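Local coordinates for protein peptide chain release factor subunit 1 (Aeropyrum pernix, PDB 3AGK) that probably directs the termination of translation at the stop codons UAA, UAG and UGA, as one subunit of a heterodimer whose other subunit binds GTP, at residues Asn284-Phe289 / Ala352-Lys357; Leu209-Ala214 / Asp241-Lys246; Gln54-Thr59 / Ala74-Met79. One frame throughout, in Å; residues are numbered along the deposited sequence.

In the fold
The three contacts follow one another along the chain, and none nests in or crosses another. Interaction 3 comes first, in eRF1 domain 1. It closes a hairpin of helices 45-58 and 65-82: 14 residues separate its segments, nine of them helical. Interaction 2 follows in domain 2. It folds the short helix 242-245 back onto the end of helix 188-215, with strand 219-226 and helix 230-236 in the loop. Interaction 1 spans 62 residues of domain 3 and joins helices 277-294 and 352-359. Each contact therefore ties together parts of a single domain. The centres of interactions 2 and 3 lie about 40 Å apart. Those of interactions 1 and 2 are about 33 Å apart, and those of interactions 1 and 3 about 50 Å.

Interaction 1: residues Asn284-Phe289 / Ala352-Lys357; sequences NAMEEF and AEWFLK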
ATOM      1  N   ASN A 284      16.065 -11.064  -4.864  1.00 37.62           N
ATOM      2  CA  ASN A 284      17.020 -12.163  -4.990  1.00 42.98           C
ATOM      3  C   ASN A 284      16.510 -13.288  -5.890  1.00 49.44           C
ATOM      4  O   ASN A 284      17.281 -13.875  -6.650  1.00 53.63           O
ATOM      5  CB  ASN A 284      17.415 -12.703  -3.627  1.00 48.60           C
ATOM      6  CG  ASN A 284      18.224 -11.713  -2.843  1.00 53.51           C
ATOM      7  OD1 ASN A 284      18.875 -10.836  -3.419  1.00 51.52           O
ATOM      8  ND2 ASN A 284      18.181 -11.830  -1.527  1.00 52.27           N
ATOM      9  N   ALA A 285      15.212 -13.570  -5.827  1.00 48.98           N
ATOM     10  CA  ALA A 285      14.647 -14.628  -6.649  1.00 44.54           C
ATOM     11  C   ALA A 285      14.763 -14.253  -8.124  1.00 49.71           C
ATOM     12  O   ALA A 285      15.207 -15.063  -8.945  1.00 52.99           O
ATOM     13  CB  ALA A 285      13.200 -14.909  -6.263  1.00 44.63           C
ATOM     14  N   MET A 286      14.377 -13.024  -8.456  1.00 48.24           N
ATOM     15  CA  MET A 286      14.487 -12.525  -9.833  1.00 48.45           C
ATOM     16  C   MET A 286      15.913 -12.605 -10.385  1.00 49.22           C
ATOM     17  O   MET A 286      16.131 -13.020 -11.521  1.00 43.27           O
ATOM     18  CB  MET A 286      14.001 -11.087  -9.920  1.00 51.42           C
ATOM     19  CG  MET A 286      12.641 -10.952 -10.534  1.00 67.60           C
ATOM     20  SD  MET A 286      12.535 -11.457 -12.266  1.00 56.07           S
ATOM     21  CE  MET A 286      10.788 -11.775 -12.281  1.00 65.97           C
ATOM     22  N   GLU A 287      16.879 -12.195  -9.574  1.00 49.30           N
ATOM     23  CA  GLU A 287      18.280 -12.271  -9.967  1.00 56.45           C
ATOM     24  C   GLU A 287      18.777 -13.706 -10.131  1.00 59.05           C
ATOM     25  O   GLU A 287      19.474 -14.016 -11.098  1.00 65.81           O
ATOM     26  CB  GLU A 287      19.159 -11.503  -8.981  1.00 60.65           C
ATOM     27  CG  GLU A 287      18.910 -10.008  -9.001  1.00 81.61           C
ATOM     28  CD  GLU A 287      19.718  -9.273  -7.945  1.00103.12           C
ATOM     29  OE1 GLU A 287      19.575  -8.032  -7.845  1.00106.96           O
ATOM     30  OE2 GLU A 287      20.491  -9.941  -7.216  1.00109.75           O
ATOM     31  N   GLU A 288      18.435 -14.580  -9.192  1.00 51.93           N
ATOM     32  CA  GLU A 288      18.801 -15.984  -9.331  1.00 55.70           C
ATOM     33  C   GLU A 288      18.233 -16.562 -10.637  1.00 58.42           C
ATOM     34  O   GLU A 288      18.934 -17.237 -11.387  1.00 60.12           O
ATOM     35  CB  GLU A 288      18.309 -16.798  -8.135  1.00 52.97           C
ATOM     36  CG  GLU A 288      18.597 -18.286  -8.238  1.00 60.16           C
ATOM     37  CD  GLU A 288      18.134 -19.068  -7.015  1.00 68.18           C
ATOM     38  OE1 GLU A 288      17.495 -18.472  -6.123  1.00 73.73           O
ATOM     39  OE2 GLU A 288      18.402 -20.286  -6.949  1.00 71.90           O
ATOM     40  N   PHE A 289      16.961 -16.277 -10.899  1.00 47.80           N
ATOM     41  CA  PHE A 289      16.305 -16.709 -12.121  1.00 45.21           C
ATOM     42  C   PHE A 289      17.098 -16.227 -13.343  1.00 53.73           C
ATOM     43  O   PHE A 289      17.347 -16.992 -14.269  1.00 55.99           O
ATOM     44  CB  PHE A 289      14.842 -16.213 -12.136  1.00 44.32           C
ATOM     45  CG  PHE A 289      14.126 -16.406 -13.456  1.00 50.41           C
ATOM     46  CD1 PHE A 289      13.791 -17.671 -13.910  1.00 50.34           C
ATOM     47  CD2 PHE A 289      13.771 -15.311 -14.232  1.00 54.72           C
ATOM     48  CE1 PHE A 289      13.131 -17.849 -15.119  1.00 51.14           C
ATOM     49  CE2 PHE A 289      13.106 -15.476 -15.434  1.00 51.00           C
ATOM     50  CZ  PHE A 289      12.778 -16.750 -15.880  1.00 56.32           C
ATOM     51  N   ALA A 352       9.876  -6.466 -13.553  1.00 50.72           N
ATOM     52  CA  ALA A 352       8.530  -7.032 -13.623  1.00 52.63           C
ATOM     53  C   ALA A 352       7.974  -7.043 -15.040  1.00 54.09           C
ATOM     54  O   ALA A 352       7.457  -8.066 -15.497  1.00 50.42           O
ATOM     55  CB  ALA A 352       7.577  -6.336 -12.692  1.00 48.79           C
ATOM     56  N   GLU A 353       8.077  -5.917 -15.737  1.00 49.78           N
ATOM     57  CA  GLU A 353       7.504  -5.832 -17.075  1.00 59.03           C
ATOM     58  C   GLU A 353       8.226  -6.743 -18.080  1.00 59.47           C
ATOM     59  O   GLU A 353       7.605  -7.326 -18.960  1.00 64.34           O
ATOM     60  CB  GLU A 353       7.494  -4.386 -17.575  1.00 65.58           C
ATOM     61  CG  GLU A 353       8.792  -3.922 -18.192  1.00 82.63           C
ATOM     62  CD  GLU A 353       8.615  -2.658 -19.025  1.00100.77           C
ATOM     63  OE1 GLU A 353       9.471  -1.751 -18.922  1.00105.39           O
ATOM     64  OE2 GLU A 353       7.617  -2.571 -19.777  1.00101.57           O
ATOM     65  N   TRP A 354       9.541  -6.849 -17.944  1.00 52.16           N
ATOM     66  CA  TRP A 354      10.326  -7.742 -18.766  1.00 50.84           C
ATOM     67  C   TRP A 354       9.903  -9.201 -18.527  1.00 50.07           C
ATOM     68  O   TRP A 354       9.674  -9.959 -19.476  1.00 46.34           O
ATOM     69  CB  TRP A 354      11.806  -7.563 -18.436  1.00 51.37           C
ATOM     70  CG  TRP A 354      12.624  -8.702 -18.912  1.00 59.87           C
ATOM     71  CD1 TRP A 354      13.083  -8.907 -20.182  1.00 61.84           C
ATOM     72  CD2 TRP A 354      13.063  -9.820 -18.139  1.00 57.66           C
ATOM     73  NE1 TRP A 354      13.791 -10.084 -20.243  1.00 60.43           N
ATOM     74  CE2 TRP A 354      13.794 -10.663 -19.000  1.00 61.35           C
ATOM     75  CE3 TRP A 354      12.916 -10.189 -16.801  1.00 52.49           C
ATOM     76  CZ2 TRP A 354      14.378 -11.854 -18.563  1.00 63.40           C
ATOM     77  CZ3 TRP A 354      13.498 -11.352 -16.366  1.00 48.99           C
ATOM     78  CH2 TRP A 354      14.214 -12.183 -17.245  1.00 61.17           C
ATOM     79  N   PHE A 355       9.809  -9.569 -17.247  1.00 45.87           N
ATOM     80  CA  PHE A 355       9.365 -10.887 -16.809  1.00 44.97           C
ATOM     81  C   PHE A 355       8.002 -11.258 -17.387  1.00 50.84           C
ATOM     82  O   PHE A 355       7.802 -12.375 -17.879  1.00 49.74           O
ATOM     83  CB  PHE A 355       9.312 -10.942 -15.278  1.00 48.87           C
ATOM     84  CG  PHE A 355       8.856 -12.281 -14.722  1.00 53.96           C
ATOM     85  CD1 PHE A 355       9.566 -13.444 -14.995  1.00 53.38           C
ATOM     86  CD2 PHE A 355       7.736 -12.367 -13.902  1.00 53.83           C
ATOM     87  CE1 PHE A 355       9.148 -14.668 -14.473  1.00 51.39           C
ATOM     88  CE2 PHE A 355       7.314 -13.585 -13.384  1.00 53.89           C
ATOM     89  CZ  PHE A 355       8.019 -14.737 -13.672  1.00 49.49           C
ATOM     90  N   LEU A 356       7.066 -10.319 -17.316  1.00 45.42           N
ATOM     91  CA  LEU A 356       5.733 -10.508 -17.862  1.00 43.13           C
ATOM     92  C   LEU A 356       5.762 -10.607 -19.395  1.00 54.60           C
ATOM     93  O   LEU A 356       5.011 -11.375 -19.990  1.00 50.49           O
ATOM     94  CB  LEU A 356       4.829  -9.336 -17.450  1.00 46.14           C
ATOM     95  CG  LEU A 356       3.392  -9.425 -17.965  1.00 51.81           C
ATOM     96  CD1 LEU A 356       2.733 -10.678 -17.381  1.00 55.44           C
ATOM     97  CD2 LEU A 356       2.582  -8.170 -17.641  1.00 56.17           C
ATOM     98  N   LYS A 357       6.617  -9.817 -20.034  1.00 52.10           N
ATOM     99  CA  LYS A 357       6.649  -9.798 -21.497  1.00 53.46           C
ATOM    100  C   LYS A 357       7.317 -11.053 -22.033  1.00 50.75           C
ATOM    101  O   LYS A 357       6.841 -11.656 -22.984  1.00 52.64           O
ATOM    102  CB  LYS A 357       7.360  -8.544 -22.057  1.00 54.84           C
ATOM    103  CG  LYS A 357       7.467  -8.544 -23.589  1.00 53.78           C
ATOM    104  CD  LYS A 357       8.406  -7.481 -24.164  1.00 49.55           C
ATOM    105  CE  LYS A 357       8.151  -7.352 -25.667  1.00 52.25           C
ATOM    106  NZ  LYS A 357       9.124  -6.502 -26.398  1.00 59.41           N
TER
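M286 and F289 reach from one helix to meet W354 and F355 on the other. The two short helix segments run obliquely to each other, and their axes come no closer than 12.3 Å. Large side chains fill the space between them. F289 and F355 form an offset edge-to-face pair. The edge of F355 turns toward the face of F289, with the planes at 84° and the centroids 5.9 Å apart. F289 CE2 lies 4.1 Å from F355 CD1, near the plane of the F355 ring. In F355, CG lies anti to the backbone N (chi1 180°). This carries the ring out toward the facing helix.

Both helices lie on one face of the mixed four-stranded sheet of eRF1 domain 3. V345 of strand 341-345 touches both M286 and F355. A363 of strand 362-366 touches both F289 and F355. The two rings are thus wedged between the helices and the sheet, and F359 adds another edge-to-face neighbour to F289.

M286 approaches F355 from a different direction. Its chain bends at chi2 (-64°), and the terminal CE comes over one face of the F355 ring in a CH-pi contact. CE is modelled too close to the ring carbons, so its exact height is doubtful. M286 SD lies 5.0 Å from the F355 centroid, placed obliquely, as a Met-aromatic contact. The same sulfur, M286 SD, meets the edge of the W354 indole, 4.2 Å from W354 CZ3. W354 is less deeply buried than the other three. W354 CH2 reaches F289 CE2 at 3.9 Å.

Interaction 2: residues Leu209-Ala214 / Asp241-Lys246; sequences LLVPLA and DYRLKK
V211 lies against the flat guanidinium of R243. V211 CG1 sits over the centre of one face, 3.5 Å from R243 CZ. At the rim of the group, R243 NH2 forms a salt bridge with D241 OD1 at 2.7 Å, though the hydrogen bond is bent (126°) and weak. NH1 pairs with E215 just beyond the first helix segment. These two carboxylates limit how the guanidinium can turn. The chain of R243 bends at chi2 and chi3, which folds the group back toward D241.

The other methyl, V211 CG2, meets the carboxylate carbon D241 CG (3.8 Å) and also L244 CG (3.7 Å). One valine thus touches the N-cap residue D241 and two residues of the short helix, R243 and L244. With CG1 anti to the backbone N (chi1 164°), its two methyls part between R243 and L244. D241 is the N-cap of helix 242-245, and its side chain accepts from R243 N, although the position of OD2 is less certain. L244 CD1 packs on L210 CB at 3.6 Å, and L244 CD2 on A214 CB at 4.2 Å.

In domain 2 of this family, helix 188-215 follows the loop bearing the GGQ motif; residues 175-186 are not modelled here. Toward the sheet, L219 of strand 219-226 touches L210, A214 and L244, while I155 of strand 152-159 also lies on L210.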
ATOM      1  N   LEU A 209       5.303  13.205   5.488  1.00 43.44           N
ATOM      2  CA  LEU A 209       4.948  11.957   4.814  1.00 51.43           C
ATOM      3  C   LEU A 209       4.928  10.739   5.738  1.00 53.79           C
ATOM      4  O   LEU A 209       4.081   9.867   5.591  1.00 58.79           O
ATOM      5  CB  LEU A 209       5.890  11.707   3.641  1.00 48.91           C
ATOM      6  CG  LEU A 209       5.720  12.712   2.497  1.00 46.87           C
ATOM      7  CD1 LEU A 209       6.921  12.673   1.587  1.00 40.61           C
ATOM      8  CD2 LEU A 209       4.422  12.434   1.721  1.00 42.52           C
ATOM      9  N   LEU A 210       5.849  10.684   6.693  1.00 50.48           N
ATOM     10  CA  LEU A 210       6.091   9.439   7.428  1.00 47.85           C
ATOM     11  C   LEU A 210       5.483   9.408   8.835  1.00 48.78           C
ATOM     12  O   LEU A 210       5.034   8.355   9.302  1.00 49.03           O
ATOM     13  CB  LEU A 210       7.599   9.133   7.485  1.00 43.69           C
ATOM     14  CG  LEU A 210       8.293   8.231   6.444  1.00 47.45           C
ATOM     15  CD1 LEU A 210       7.418   7.834   5.249  1.00 39.55           C
ATOM     16  CD2 LEU A 210       9.655   8.786   5.989  1.00 43.31           C
ATOM     17  N   VAL A 211       5.450  10.553   9.506  1.00 45.73           N
ATOM     18  CA  VAL A 211       4.931  10.609  10.876  1.00 50.97           C
ATOM     19  C   VAL A 211       3.472  10.129  11.043  1.00 53.07           C
ATOM     20  O   VAL A 211       3.157   9.446  12.009  1.00 51.29           O
ATOM     21  CB  VAL A 211       5.116  12.010  11.505  1.00 51.72           C
ATOM     22  CG1 VAL A 211       4.224  12.176  12.758  1.00 42.48           C
ATOM     23  CG2 VAL A 211       6.598  12.266  11.815  1.00 44.38           C
ATOM     24  N   PRO A 212       2.572  10.496  10.117  1.00 54.26           N
ATOM     25  CA  PRO A 212       1.211   9.959  10.270  1.00 57.30           C
ATOM     26  C   PRO A 212       1.211   8.427  10.231  1.00 64.44           C
ATOM     27  O   PRO A 212       0.522   7.781  11.021  1.00 72.20           O
ATOM     28  CB  PRO A 212       0.476  10.515   9.053  1.00 51.74           C
ATOM     29  CG  PRO A 212       1.236  11.756   8.689  1.00 47.53           C
ATOM     30  CD  PRO A 212       2.675  11.447   8.997  1.00 47.02           C
ATOM     31  N   LEU A 213       1.989   7.860   9.314  1.00 57.85           N
ATOM     32  CA  LEU A 213       2.149   6.419   9.227  1.00 56.24           C
ATOM     33  C   LEU A 213       2.654   5.848  10.550  1.00 58.07           C
ATOM     34  O   LEU A 213       2.163   4.819  11.017  1.00 59.04           O
ATOM     35  CB  LEU A 213       3.100   6.066   8.088  1.00 58.17           C
ATOM     36  CG  LEU A 213       2.463   5.900   6.704  1.00 67.55           C
ATOM     37  CD1 LEU A 213       1.406   6.962   6.434  1.00 72.27           C
ATOM     38  CD2 LEU A 213       3.518   5.897   5.606  1.00 58.56           C
ATOM     39  N   ALA A 214       3.624   6.526  11.159  1.00 50.75           N
ATOM     40  CA  ALA A 214       4.201   6.068  12.416  1.00 47.60           C
ATOM     41  C   ALA A 214       3.175   6.160  13.537  1.00 60.31           C
ATOM     42  O   ALA A 214       3.143   5.322  14.450  1.00 65.37           O
ATOM     43  CB  ALA A 214       5.440   6.871  12.762  1.00 40.60           C
ATOM     44  N   ASP A 241      11.824  14.633  12.503  1.00 60.01           N
ATOM     45  CA  ASP A 241      10.910  14.556  13.644  1.00 61.43           C
ATOM     46  C   ASP A 241      11.309  13.421  14.600  1.00 54.45           C
ATOM     47  O   ASP A 241      11.650  12.325  14.165  1.00 47.86           O
ATOM     48  CB  ASP A 241       9.460  14.357  13.173  1.00 59.77           C
ATOM     49  CG  ASP A 241       8.456  14.356  14.332  1.00 67.71           C
ATOM     50  OD1 ASP A 241       7.633  15.288  14.406  1.00 67.82           O
ATOM     51  OD2 ASP A 241       8.482  13.430  15.172  1.00 63.20           O
ATOM     52  N   TYR A 242      11.246  13.697  15.899  1.00 48.53           N
ATOM     53  CA  TYR A 242      11.622  12.731  16.923  1.00 47.13           C
ATOM     54  C   TYR A 242      10.847  11.407  16.853  1.00 56.46           C
ATOM     55  O   TYR A 242      11.403  10.355  17.179  1.00 60.72           O
ATOM     56  CB  TYR A 242      11.473  13.341  18.323  1.00 50.06           C
ATOM     57  CG  TYR A 242      10.037  13.464  18.793  1.00 60.66           C
ATOM     58  CD1 TYR A 242       9.248  14.548  18.414  1.00 68.94           C
ATOM     59  CD2 TYR A 242       9.475  12.508  19.628  1.00 61.87           C
ATOM     60  CE1 TYR A 242       7.928  14.669  18.851  1.00 71.92           C
ATOM     61  CE2 TYR A 242       8.161  12.619  20.070  1.00 69.22           C
ATOM     62  CZ  TYR A 242       7.392  13.699  19.675  1.00 74.38           C
ATOM     63  OH  TYR A 242       6.092  13.810  20.112  1.00 79.76           O
ATOM     64  N   ARG A 243       9.573  11.449  16.448  1.00 56.17           N
ATOM     65  CA  ARG A 243       8.812  10.203  16.261  1.00 55.05           C
ATOM     66  C   ARG A 243       9.473   9.298  15.237  1.00 51.55           C
ATOM     67  O   ARG A 243       9.392   8.077  15.351  1.00 52.71           O
ATOM     68  CB  ARG A 243       7.364  10.457  15.849  1.00 48.41           C
ATOM     69  CG  ARG A 243       6.525  11.082  16.935  1.00 51.29           C
ATOM     70  CD  ARG A 243       6.234  12.511  16.590  1.00 61.66           C
ATOM     71  NE  ARG A 243       4.823  12.727  16.321  1.00 67.17           N
ATOM     72  CZ  ARG A 243       4.341  13.851  15.809  1.00 67.19           C
ATOM     73  NH1 ARG A 243       3.041  13.986  15.590  1.00 73.46           N
ATOM     74  NH2 ARG A 243       5.166  14.837  15.506  1.00 63.62           N
ATOM     75  N   LEU A 244      10.119   9.893  14.235  1.00 46.55           N
ATOM     76  CA  LEU A 244      10.828   9.097  13.239  1.00 49.26           C
ATOM     77  C   LEU A 244      12.220   8.712  13.741  1.00 50.86           C
ATOM     78  O   LEU A 244      12.723   7.611  13.475  1.00 44.21           O
ATOM     79  CB  LEU A 244      10.931   9.858  11.923  1.00 47.11           C
ATOM     80  CG  LEU A 244       9.606  10.192  11.237  1.00 45.59           C
ATOM     81  CD1 LEU A 244       9.867  10.747   9.845  1.00 35.35           C
ATOM     82  CD2 LEU A 244       8.731   8.954  11.158  1.00 42.69           C
ATOM     83  N   LYS A 245      12.851   9.630  14.464  1.00 44.42           N
ATOM     84  CA  LYS A 245      14.167   9.351  14.996  1.00 42.69           C
ATOM     85  C   LYS A 245      14.119   8.093  15.881  1.00 52.87           C
ATOM     86  O   LYS A 245      15.028   7.261  15.841  1.00 52.51           O
ATOM     87  CB  LYS A 245      14.681  10.551  15.777  1.00 45.61           C
ATOM     88  CG  LYS A 245      15.510  11.555  14.955  1.00 52.24           C
ATOM     89  CD  LYS A 245      16.946  11.536  15.498  1.00 63.27           C
ATOM     90  CE  LYS A 245      17.800  12.669  14.997  1.00 62.90           C
ATOM     91  NZ  LYS A 245      17.665  13.876  15.829  1.00 68.71           N
ATOM     92  N   LYS A 246      13.051   7.966  16.669  1.00 54.07           N
ATOM     93  CA  LYS A 246      12.857   6.818  17.560  1.00 54.83           C
ATOM     94  C   LYS A 246      12.994   5.453  16.882  1.00 47.76           C
ATOM     95  O   LYS A 246      13.450   4.492  17.499  1.00 52.62           O
ATOM     96  CB  LYS A 246      11.480   6.890  18.224  1.00 56.79           C
ATOM     97  CG  LYS A 246      11.143   5.652  19.036  1.00 64.39           C
ATOM     98  CD  LYS A 246       9.781   5.758  19.680  1.00 66.50           C
ATOM     99  CE  LYS A 246       9.440   4.475  20.410  1.00 72.21           C
ATOM    100  NZ  LYS A 246       8.170   4.610  21.172  1.00 77.38           N
TER

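Interaction 3: residues Gln54-Thr59 / Ala74-Met79; sequences QEYSIT and ALSAAM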
ATOM      1  N   GLN A  54     -31.424  15.127   6.539  1.00 46.92           N
ATOM      2  CA  GLN A  54     -30.968  16.496   6.259  1.00 53.81           C
ATOM      3  C   GLN A  54     -30.244  16.557   4.926  1.00 56.18           C
ATOM      4  O   GLN A  54     -30.546  17.393   4.066  1.00 58.70           O
ATOM      5  CB  GLN A  54     -30.002  16.979   7.329  1.00 52.66           C
ATOM      6  CG  GLN A  54     -30.567  17.021   8.725  1.00 66.94           C
ATOM      7  CD  GLN A  54     -29.647  17.754   9.674  1.00 83.83           C
ATOM      8  OE1 GLN A  54     -29.804  17.689  10.894  1.00 84.71           O
ATOM      9  NE2 GLN A  54     -28.674  18.470   9.113  1.00 91.30           N
ATOM     10  N   GLU A  55     -29.266  15.670   4.773  1.00 47.60           N
ATOM     11  CA  GLU A  55     -28.531  15.545   3.526  1.00 50.36           C
ATOM     12  C   GLU A  55     -29.493  15.357   2.357  1.00 57.71           C
ATOM     13  O   GLU A  55     -29.264  15.883   1.270  1.00 57.75           O
ATOM     14  CB  GLU A  55     -27.517  14.389   3.602  1.00 51.38           C
ATOM     15  CG  GLU A  55     -26.250  14.745   4.393  1.00 54.21           C
ATOM     16  CD  GLU A  55     -25.674  16.098   3.957  1.00 59.63           C
ATOM     17  OE1 GLU A  55     -25.434  16.278   2.741  1.00 62.88           O
ATOM     18  OE2 GLU A  55     -25.473  16.977   4.818  1.00 57.90           O
ATOM     19  N   TYR A  56     -30.569  14.609   2.585  1.00 55.78           N
ATOM     20  CA  TYR A  56     -31.562  14.389   1.540  1.00 52.87           C
ATOM     21  C   TYR A  56     -32.248  15.699   1.113  1.00 54.87           C
ATOM     22  O   TYR A  56     -32.396  15.970  -0.076  1.00 53.81           O
ATOM     23  CB  TYR A  56     -32.589  13.325   1.964  1.00 46.24           C
ATOM     24  CG  TYR A  56     -33.440  12.849   0.812  1.00 47.27           C
ATOM     25  CD1 TYR A  56     -33.071  11.740   0.061  1.00 48.52           C
ATOM     26  CD2 TYR A  56     -34.594  13.535   0.447  1.00 54.63           C
ATOM     27  CE1 TYR A  56     -33.837  11.315  -1.005  1.00 49.88           C
ATOM     28  CE2 TYR A  56     -35.361  13.122  -0.615  1.00 53.09           C
ATOM     29  CZ  TYR A  56     -34.979  12.018  -1.339  1.00 48.93           C
ATOM     30  OH  TYR A  56     -35.752  11.604  -2.393  1.00 49.52           O
ATOM     31  N   SER A  57     -32.656  16.517   2.078  1.00 56.21           N
ATOM     32  CA  SER A  57     -33.255  17.810   1.762  1.00 55.19           C
ATOM     33  C   SER A  57     -32.258  18.729   1.044  1.00 61.99           C
ATOM     34  O   SER A  57     -32.598  19.414   0.085  1.00 62.46           O
ATOM     35  CB  SER A  57     -33.781  18.475   3.033  1.00 55.30           C
ATOM     36  OG  SER A  57     -34.955  17.827   3.494  1.00 54.82           O
ATOM     37  N   ILE A  58     -31.015  18.712   1.502  1.00 65.98           N
ATOM     38  CA  ILE A  58     -29.959  19.514   0.906  1.00 70.44           C
ATOM     39  C   ILE A  58     -29.759  19.232  -0.587  1.00 75.62           C
ATOM     40  O   ILE A  58     -29.332  20.113  -1.325  1.00 79.30           O
ATOM     41  CB  ILE A  58     -28.626  19.308   1.664  1.00 73.46           C
ATOM     42  CG1 ILE A  58     -28.719  19.903   3.072  1.00 76.10           C
ATOM     43  CG2 ILE A  58     -27.458  19.915   0.909  1.00 71.56           C
ATOM     44  CD1 ILE A  58     -27.449  19.729   3.892  1.00 73.83           C
ATOM     45  N   THR A  59     -30.070  18.019  -1.040  1.00 74.77           N
ATOM     46  CA  THR A  59     -29.787  17.640  -2.431  1.00 79.65           C
ATOM     47  C   THR A  59     -30.487  18.501  -3.476  1.00 85.33           C
ATOM     48  O   THR A  59     -30.091  18.498  -4.639  1.00 85.87           O
ATOM     49  CB  THR A  59     -30.147  16.172  -2.743  1.00 81.85           C
ATOM     50  OG1 THR A  59     -31.568  15.997  -2.654  1.00 85.55           O
ATOM     51  CG2 THR A  59     -29.435  15.217  -1.792  1.00 79.68           C
ATOM     52  N   ALA A  74     -29.086   6.982  -3.627  1.00 56.87           N
ATOM     53  CA  ALA A  74     -28.116   6.347  -2.736  1.00 53.62           C
ATOM     54  C   ALA A  74     -28.458   6.621  -1.274  1.00 55.00           C
ATOM     55  O   ALA A  74     -28.387   5.726  -0.440  1.00 48.41           O
ATOM     56  CB  ALA A  74     -26.714   6.833  -3.046  1.00 52.62           C
ATOM     57  N   LEU A  75     -28.824   7.866  -0.974  1.00 48.21           N
ATOM     58  CA  LEU A  75     -29.284   8.238   0.359  1.00 52.73           C
ATOM     59  C   LEU A  75     -30.477   7.385   0.813  1.00 48.71           C
ATOM     60  O   LEU A  75     -30.516   6.909   1.953  1.00 48.43           O
ATOM     61  CB  LEU A  75     -29.675   9.717   0.378  1.00 54.86           C
ATOM     62  CG  LEU A  75     -28.873  10.766   1.153  1.00 54.28           C
ATOM     63  CD1 LEU A  75     -27.555  10.266   1.656  1.00 52.61           C
ATOM     64  CD2 LEU A  75     -28.692  12.015   0.307  1.00 55.67           C
ATOM     65  N   SER A  76     -31.453   7.201  -0.073  1.00 47.76           N
ATOM     66  CA  SER A  76     -32.635   6.415   0.270  1.00 50.59           C
ATOM     67  C   SER A  76     -32.259   4.972   0.536  1.00 48.15           C
ATOM     68  O   SER A  76     -32.805   4.329   1.442  1.00 45.88           O
ATOM     69  CB  SER A  76     -33.665   6.461  -0.846  1.00 52.70           C
ATOM     70  OG  SER A  76     -33.957   7.806  -1.142  1.00 71.40           O
ATOM     71  N   ALA A  77     -31.318   4.468  -0.257  1.00 46.68           N
ATOM     72  CA  ALA A  77     -30.875   3.087  -0.103  1.00 54.61           C
ATOM     73  C   ALA A  77     -30.231   2.903   1.263  1.00 48.96           C
ATOM     74  O   ALA A  77     -30.520   1.939   1.964  1.00 51.45           O
ATOM     75  CB  ALA A  77     -29.917   2.702  -1.210  1.00 54.99           C
ATOM     76  N   ALA A  78     -29.379   3.847   1.650  1.00 45.95           N
ATOM     77  CA  ALA A  78     -28.727   3.773   2.951  1.00 45.91           C
ATOM     78  C   ALA A  78     -29.744   3.859   4.106  1.00 50.00           C
ATOM     79  O   ALA A  78     -29.657   3.092   5.082  1.00 47.42           O
ATOM     80  CB  ALA A  78     -27.653   4.840   3.073  1.00 35.72           C
ATOM     81  N   MET A  79     -30.715   4.767   3.984  1.00 42.38           N
ATOM     82  CA  MET A  79     -31.794   4.850   4.978  1.00 48.41           C
ATOM     83  C   MET A  79     -32.577   3.549   5.092  1.00 47.51           C
ATOM     84  O   MET A  79     -32.897   3.124   6.200  1.00 44.96           O
ATOM     85  CB  MET A  79     -32.763   5.993   4.692  1.00 38.05           C
ATOM     86  CG  MET A  79     -32.149   7.390   4.887  1.00 49.25           C
ATOM     87  SD  MET A  79     -33.304   8.760   4.588  1.00 52.61           S
ATOM     88  CE  MET A  79     -32.443   9.620   3.282  1.00 66.49           C
TER
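Y56 sets its ring edge against L75, where Y56 CD1 lies 4.0 Å from L75 CB and that CB is near the ring plane. The two segments belong to an antiparallel helical hairpin in eRF1 domain 1. Their axes approach to 10.3 Å at 164°. In eukaryotic relatives the tip of this hairpin carries the NIKS motif, which takes part in stop-codon reading; the corresponding sequence here is NIKL.

M79 crosses Y56 at about a right angle. M79 CE lies 3.9 Å from Y56 CD1, and Y56 CB is equally near. Further along the ring, Y56 CE1 approaches S76 OG at 3.5 Å without a hydrogen bond. Y56 has CG anti to its own backbone N (chi1 -167°), which lays the ring along the second helix across L75, S76 and M79. With an alanine here the ring is gone, and L75 CB and M79 CE would probably face a gap between the helices.

L75 also reaches past the ring. L75 CD2 packs on Y56 CA and meets T59 CG2 tip to tip at 3.9 Å. E55 CB touches the same methyl more loosely.

The next shell fixes these groups. S76 OG is hydrogen-bonded to K72 O one turn earlier. L35 of strand 34-39 and Y122 of strand 121-125 back L75 from the sheet, and L52 touches both L75 and M79. T59 OG1 donates to Y56 O at 2.7 Å, tilted 16° from the carbonyl plane, and T59 N bonds to the same oxygen.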